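Local atomic coordinates of cysteine hydrolase (Staphylococcus aureus, PDB entry 6KUA), a protein that probably hydrolyses nicotinamide to nicotinic acid and ammonia, as a nicotinamidase of the isochorismatase family of cysteine hydrolases. Residues A[4-9]-A[128-133]. Residues are numbered along the deposited sequence; the frame is centred on the assembly and turned at random.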
loop_
_atom_site.group_PDB
_atom_site.type_symbol
_atom_site.label_atom_id
_atom_site.label_comp_id
_atom_site.label_asym_id
_atom_site.label_seq_id
_atom_site.Cartn_x
_atom_site.Cartn_y
_atom_site.Cartn_z
ATOM N N ARG A 4 12.767 -7.893 16.879
ATOM C CA ARG A 4 12.779 -8.924 15.851
ATOM C C ARG A 4 11.489 -9.737 15.900
ATOM O O ARG A 4 10.845 -9.863 16.944
ATOM C CB ARG A 4 13.999 -9.857 15.990
ATOM C CG ARG A 4 14.116 -10.572 17.334
ATOM C CD ARG A 4 15.209 -11.664 17.334
ATOM N NE ARG A 4 14.999 -12.641 18.411
ATOM C CZ ARG A 4 15.573 -13.846 18.488
ATOM N NH1 ARG A 4 16.414 -14.264 17.559
ATOM N NH2 ARG A 4 15.290 -14.649 19.503
ATOM N N ALA A 5 11.104 -10.276 14.748
ATOM C CA ALA A 5 9.928 -11.127 14.666
ATOM C C ALA A 5 10.237 -12.275 13.727
ATOM O O ALA A 5 11.054 -12.149 12.808
ATOM C CB ALA A 5 8.675 -10.356 14.195
ATOM N N LEU A 6 9.610 -13.409 14.001
ATOM C CA LEU A 6 9.737 -14.590 13.173
ATOM C C LEU A 6 8.486 -14.711 12.316
ATOM O O LEU A 6 7.367 -14.651 12.836
ATOM C CB LEU A 6 9.922 -15.834 14.050
ATOM C CG LEU A 6 10.000 -17.172 13.319
ATOM C CD1 LEU A 6 11.267 -17.258 12.494
ATOM C CD2 LEU A 6 9.949 -18.307 14.321
ATOM N N LEU A 7 8.666 -14.860 11.013
ATOM C CA LEU A 7 7.552 -15.065 10.092
ATOM C C LEU A 7 7.614 -16.498 9.587
ATOM O O LEU A 7 8.579 -16.874 8.910
ATOM C CB LEU A 7 7.605 -14.079 8.920
ATOM C CG LEU A 7 7.751 -12.592 9.249
ATOM C CD1 LEU A 7 7.646 -11.705 7.994
ATOM C CD2 LEU A 7 6.733 -12.156 10.300
ATOM N N VAL A 8 6.590 -17.287 9.911
ATOM C CA VAL A 8 6.496 -18.686 9.491
ATOM C C VAL A 8 5.481 -18.759 8.361
ATOM O O VAL A 8 4.271 -18.655 8.590
ATOM C CB VAL A 8 6.107 -19.609 10.649
ATOM C CG1 VAL A 8 6.062 -21.068 10.174
ATOM C CG2 VAL A 8 7.091 -19.423 11.795
ATOM N N VAL A 9 5.975 -18.941 7.140
ATOM C CA VAL A 9 5.164 -18.802 5.931
ATOM C C VAL A 9 4.687 -20.175 5.464
ATOM O O VAL A 9 5.497 -21.058 5.150
ATOM C CB VAL A 9 5.949 -18.081 4.823
ATOM C CG1 VAL A 9 5.070 -17.868 3.603
ATOM C CG2 VAL A 9 6.469 -16.740 5.342
ATOM N N GLU A 128 12.851 -12.421 10.615
ATOM C CA GLU A 128 13.438 -13.671 10.155
ATOM C C GLU A 128 12.344 -14.474 9.470
ATOM O O GLU A 128 11.247 -14.620 10.015
ATOM C CB GLU A 128 14.037 -14.447 11.329
ATOM C CG GLU A 128 14.781 -15.696 10.938
ATOM C CD GLU A 128 15.486 -16.341 12.133
ATOM O OE1 GLU A 128 15.995 -15.608 13.019
ATOM O OE2 GLU A 128 15.513 -17.589 12.189
ATOM N N ILE A 129 12.619 -14.980 8.272
ATOM C CA ILE A 129 11.583 -15.614 7.471
ATOM C C ILE A 129 11.926 -17.076 7.243
ATOM O O ILE A 129 12.982 -17.395 6.688
ATOM C CB ILE A 129 11.379 -14.912 6.124
ATOM C CG1 ILE A 129 11.195 -13.417 6.320
ATOM C CG2 ILE A 129 10.145 -15.481 5.453
ATOM C CD1 ILE A 129 11.137 -12.661 4.983
ATOM N N VAL A 130 11.000 -17.958 7.607
ATOM C CA VAL A 130 11.163 -19.385 7.396
ATOM C C VAL A 130 9.888 -19.912 6.759
ATOM O O VAL A 130 8.827 -19.281 6.821
ATOM C CB VAL A 130 11.474 -20.130 8.709
ATOM C CG1 VAL A 130 12.691 -19.496 9.401
ATOM C CG2 VAL A 130 10.249 -20.129 9.640
ATOM N N GLY A 131 9.994 -21.085 6.144
ATOM C CA GLY A 131 8.808 -21.685 5.558
ATOM C C GLY A 131 9.001 -22.080 4.116
ATOM O O GLY A 131 10.128 -22.372 3.696
ATOM N N VAL A 132 7.910 -22.116 3.346
ATOM C CA VAL A 132 7.925 -22.603 1.971
ATOM C C VAL A 132 7.015 -21.718 1.130
ATOM O O VAL A 132 6.148 -21.024 1.657
ATOM C CB VAL A 132 7.460 -24.074 1.869
ATOM C CG1 VAL A 132 8.367 -25.003 2.684
ATOM C CG2 VAL A 132 5.984 -24.200 2.268
ATOM N N CYS A 133 7.239 -21.692 -0.191
ATOM C CA CYS A 133 8.462 -22.119 -0.862
ATOM C C CYS A 133 9.422 -20.953 -0.963
ATOM O O CYS A 133 8.986 -19.802 -1.021
ATOM C CB CYS A 133 8.187 -22.642 -2.274
ATOM S SG CYS A 133 7.112 -24.035 -2.352
#
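Val130 packs against Leu6 and Val8 on one face of two adjacent parallel strands, 4-9 and the 128-132 part of strand 126-132; the axes of the two short segments make an angle of 13°. Its two methyls divide the work: CG2 lies 3.9 Å from Val8 CG2, while CG1 meets CD1 of Leu6, the two side chains crossing at about a right angle. With chi1 at -54°, Val130 CG2 sits between its own backbone N and carbonyl carbon, which brings that methyl to 3.7 Å from Leu7 O. On the other face Val9 CG2 rests on Ile129 CG2 at 3.9 Å, and Leu7 CD1 approaches Ile129 CG1 more loosely. Helix 32-44 packs on Leu6, and helix 137-147 on Leu7, Val9 and Ile129, as in a Rossmann-like alpha/beta/alpha sandwich with strand 4-9 in the middle of the order 99-104, 48-54, 4-9, 126-132, 151-160.

Between the faces, five backbone hydrogen bonds alternate in parallel register. The bond from Leu7 N to Glu128 O is 2.8 Å long and nearly straight; the last, Val132 N to Val9 O, stretches to 3.2 Å, with the donor tilted 25° from the carbonyl plane. Beside it, Gly131 CA makes a CA-H...O contact of 3.4 Å with Val9 O. The Val9 side chain is about 11 Å from the zinc, and at this end a cis peptide joins Val132 to Cys133.

Toward the N-terminal end of 4-9, the extended Glu128 passes its CG by Leu6 CD1 at 4.1 Å and carries its carboxylate on to a salt bridge with Arg38. Arg4 pairs instead with Asp41 and Asp47. The chemistry thus implies a largely apolar core: alternate main-chain groups of 4-9 bond to 128-132, Leu6 and Val8 turn theirs to strand 48-54, and the charges gather beside Glu128.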